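Local structure of protein toll (Drosophila melanogaster, 4LXR) at residues 88-91 against 92-95; 731-734 against 735-739. The protein serves as the Drosophila cell-surface receptor for cleaved Spätzle, activating Toll signalling in antifungal immunity and in dorsal-ventral patterning of the embryo. All coordinates share one frame; numbering follows the deposited sequence.

Contact 1: 88-91 against 92-95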
# COMPACT_ATOMS: atom_id res chain seq x y z
N ILE A 88 0.45 12.71 49.52
CA ILE A 88 -0.43 12.51 48.36
C ILE A 88 -1.52 11.54 48.79
O ILE A 88 -2.65 11.62 48.30
CB ILE A 88 0.35 12.02 47.11
CG1 ILE A 88 1.27 13.13 46.60
CG2 ILE A 88 -0.60 11.60 45.94
CD1 ILE A 88 2.38 12.65 45.65
N ALA A 89 -1.19 10.65 49.74
CA ALA A 89 -2.16 9.68 50.25
C ALA A 89 -3.42 10.37 50.80
O ALA A 89 -4.51 9.81 50.74
CB ALA A 89 -1.54 8.79 51.32
N SER A 90 -3.26 11.58 51.33
CA SER A 90 -4.41 12.34 51.82
C SER A 90 -5.37 12.78 50.71
O SER A 90 -6.58 12.80 50.92
CB SER A 90 -3.93 13.54 52.64
OG SER A 90 -3.40 13.10 53.88
N ILE A 91 -4.86 13.12 49.54
CA ILE A 91 -5.74 13.36 48.39
C ILE A 91 -6.48 12.08 48.03
O ILE A 91 -7.70 12.08 47.85
CB ILE A 91 -4.96 13.90 47.17
CG1 ILE A 91 -4.49 15.33 47.44
CG2 ILE A 91 -5.84 13.86 45.92
CD1 ILE A 91 -3.23 15.70 46.70
N LEU A 92 -5.74 10.97 47.96
CA LEU A 92 -6.34 9.67 47.63
C LEU A 92 -7.37 9.21 48.68
O LEU A 92 -8.43 8.67 48.32
CB LEU A 92 -5.26 8.61 47.37
CG LEU A 92 -4.16 8.97 46.36
CD1 LEU A 92 -3.29 7.77 45.99
CD2 LEU A 92 -4.71 9.62 45.11
N ASP A 93 -7.07 9.42 49.97
CA ASP A 93 -8.04 9.11 51.03
C ASP A 93 -9.34 9.89 50.80
O ASP A 93 -10.42 9.33 50.91
CB ASP A 93 -7.53 9.47 52.43
CG ASP A 93 -6.27 8.70 52.82
OD1 ASP A 93 -6.02 7.63 52.24
OD2 ASP A 93 -5.54 9.18 53.71
N TYR A 94 -9.20 11.17 50.47
CA TYR A 94 -10.34 12.07 50.29
C TYR A 94 -11.27 11.52 49.22
O TYR A 94 -12.49 11.60 49.33
CB TYR A 94 -9.86 13.45 49.87
CG TYR A 94 -10.92 14.53 49.94
CD1 TYR A 94 -11.28 15.09 51.17
CD2 TYR A 94 -11.58 14.97 48.79
CE1 TYR A 94 -12.24 16.07 51.24
CE2 TYR A 94 -12.54 15.95 48.85
CZ TYR A 94 -12.88 16.50 50.09
OH TYR A 94 -13.83 17.48 50.16
N LEU A 95 -10.68 10.96 48.17
CA LEU A 95 -11.43 10.40 47.06
C LEU A 95 -11.88 8.98 47.36
O LEU A 95 -12.57 8.35 46.56
CB LEU A 95 -10.57 10.45 45.80
CG LEU A 95 -10.28 11.88 45.35
CD1 LEU A 95 -9.30 11.89 44.15
CD2 LEU A 95 -11.60 12.57 45.02
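Asp93 N donates to Ala89 O over 2.7 Å with an N-H...O angle of 159°, the shortest of the four i to i+4 bonds here in the short alpha-helix 88-94, which follows strand 74-78 in the chain and belongs to the leucine-rich-repeat solenoid near its N-terminal end. The next bonds follow the same rule: Leu92 N reaches Ile88 O at 3.2 Å and Tyr94 N reaches Ser90 O at 3.1 Å. The Asp93 side chain folds back along its own helix because CG lies beside the backbone N (chi1 -61°), and the carboxylate lies with its flat side over Ala89 O, CG 2.9 Å away and OD1 and OD2 at 3.0 and 3.2 Å. Three acceptors meet here without a hydrogen bond, and Arg121 supplies the cation, forming a salt bridge with Asp93 OD2 and a hydrogen bond with Ser90 OG. On the buried side, Ile88 and Leu92 face strand 74-78, touching Met77 and Val75, and Ile88 CG2 sits 4.4 Å from Leu92 CG. One turn on, Ile91 CG2 lies 4.4 Å from Leu95 CD1, just where Leu95 N bonds to Ile91 O at an N-H...O angle of 146°.

Contact 2: 731-734 against 735-739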
# COMPACT_ATOMS: atom_id res chain seq x y z
N THR A 731 -43.97 7.70 -71.42
CA THR A 731 -42.89 6.74 -71.26
C THR A 731 -42.51 6.60 -69.79
O THR A 731 -41.77 5.68 -69.42
CB THR A 731 -41.65 7.11 -72.10
OG1 THR A 731 -40.70 6.04 -72.06
CG2 THR A 731 -41.00 8.38 -71.58
N ALA A 732 -43.01 7.50 -68.96
CA ALA A 732 -42.69 7.48 -67.53
C ALA A 732 -43.67 6.62 -66.76
O ALA A 732 -43.52 6.43 -65.56
CB ALA A 732 -42.65 8.90 -66.96
N LYS A 733 -44.69 6.09 -67.44
CA LYS A 733 -45.67 5.26 -66.74
C LYS A 733 -45.07 4.13 -65.87
O LYS A 733 -45.46 4.01 -64.72
CB LYS A 733 -46.73 4.73 -67.69
CG LYS A 733 -47.96 4.18 -66.99
CD LYS A 733 -48.61 3.09 -67.84
CE LYS A 733 -50.09 2.93 -67.54
NZ LYS A 733 -50.93 3.40 -68.69
N PRO A 734 -44.14 3.31 -66.42
CA PRO A 734 -43.56 2.27 -65.56
C PRO A 734 -42.89 2.84 -64.32
O PRO A 734 -43.04 2.26 -63.25
CB PRO A 734 -42.50 1.59 -66.45
CG PRO A 734 -42.48 2.37 -67.73
CD PRO A 734 -43.77 3.09 -67.83
N LEU A 735 -42.17 3.95 -64.47
CA LEU A 735 -41.52 4.61 -63.34
C LEU A 735 -42.57 5.11 -62.34
O LEU A 735 -42.39 4.96 -61.13
CB LEU A 735 -40.60 5.75 -63.78
CG LEU A 735 -40.02 6.64 -62.66
CD1 LEU A 735 -39.20 5.83 -61.67
CD2 LEU A 735 -39.21 7.80 -63.20
N LEU A 736 -43.66 5.67 -62.84
CA LEU A 736 -44.71 6.16 -61.95
C LEU A 736 -45.30 5.01 -61.15
O LEU A 736 -45.41 5.10 -59.93
CB LEU A 736 -45.80 6.94 -62.71
CG LEU A 736 -46.82 7.67 -61.82
CD1 LEU A 736 -46.12 8.72 -60.98
CD2 LEU A 736 -48.02 8.30 -62.60
N LEU A 737 -45.64 3.91 -61.83
CA LEU A 737 -46.19 2.73 -61.14
C LEU A 737 -45.20 2.10 -60.13
O LEU A 737 -45.61 1.67 -59.05
CB LEU A 737 -46.70 1.68 -62.14
CG LEU A 737 -47.97 2.01 -62.95
CD1 LEU A 737 -48.22 0.92 -64.00
CD2 LEU A 737 -49.20 2.20 -62.05
N PHE A 738 -43.92 2.04 -60.50
CA PHE A 738 -42.88 1.57 -59.60
C PHE A 738 -42.88 2.36 -58.29
O PHE A 738 -42.96 1.76 -57.22
CB PHE A 738 -41.49 1.66 -60.28
CG PHE A 738 -40.33 1.33 -59.36
CD1 PHE A 738 -40.02 0.01 -59.05
CD2 PHE A 738 -39.54 2.35 -58.83
CE1 PHE A 738 -38.94 -0.29 -58.20
CE2 PHE A 738 -38.46 2.05 -57.98
CZ PHE A 738 -38.16 0.73 -57.67
N THR A 739 -42.84 3.69 -58.38
CA THR A 739 -42.78 4.52 -57.19
C THR A 739 -44.01 4.34 -56.30
O THR A 739 -43.89 4.30 -55.07
CB THR A 739 -42.62 6.02 -57.52
OG1 THR A 739 -43.82 6.50 -58.16
CG2 THR A 739 -41.39 6.26 -58.40
O HOH W 1 -40.74 4.87 -67.04
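Backbone bonds carry most of the contact, beginning with Leu736 N, which donates to Ala732 O over 2.8 Å at the start of helix 733-740 in the second LRRCT region, the cap of the second, C-terminal leucine-rich-repeat block. Its N-H...O angle is 159°. Leu737 N to Lys733 O is straighter at the hydrogen, its N-H...O angle being 173°, over 2.9 Å. In the third bond, Phe738 N approaches Pro734 O at 2.9 Å. Pro734 has no N-H to offer, and in the first turn of a helix the N-H groups have no i-4 helical carbonyl to meet, a position where proline is common.

Water extends the bonding at the same end. One molecule donates to Thr731 O at 2.7 Å and accepts from Leu735 N at 3.1 Å. It thereby bridges an i and i+4 pair, taking the place of a direct helical bond just before the helix proper.

A single side-chain hydroxyl adds to the helical pattern: Thr739 OG1 donates to Leu736 O at 2.8 Å. Its chi1 of 67° sets OG1 between the backbone N and carbonyl carbon, where it can turn back to the preceding turn.

Apolar contact within the helix is slight. The extended Lys733 chain brings CD to 4.4 Å from Leu737 CD1, and the other side chains turn to surrounding elements. Leu735 meets Trp726; Ala732 and Leu736 pack on Ile771 of helix 768-771, while Pro734 and Phe738 press on Leu707 of helix 704-710, so this helix touches helices 704-710 and 768-771.

In the fold
Contacts 1 and 2 share no element: each is one stretch of a short helix, and their centres lie about 119 Å apart on opposite sides of the chain's centre. Contact 1 belongs to the N-terminal part of the solenoid, contact 2 to the C-terminal LRRCT cap. Contact 1 is buried, five of its eight touching residues being so, with its exposed side at Asp93 and Tyr94; contact 2 is only partly buried, with four of seven. The apolar side of helix 88-94 meets a strand and its polar side forms a salt bridge with an arginine, whereas helix 733-740 packs against two other helices and takes up a water and a threonine hydroxyl.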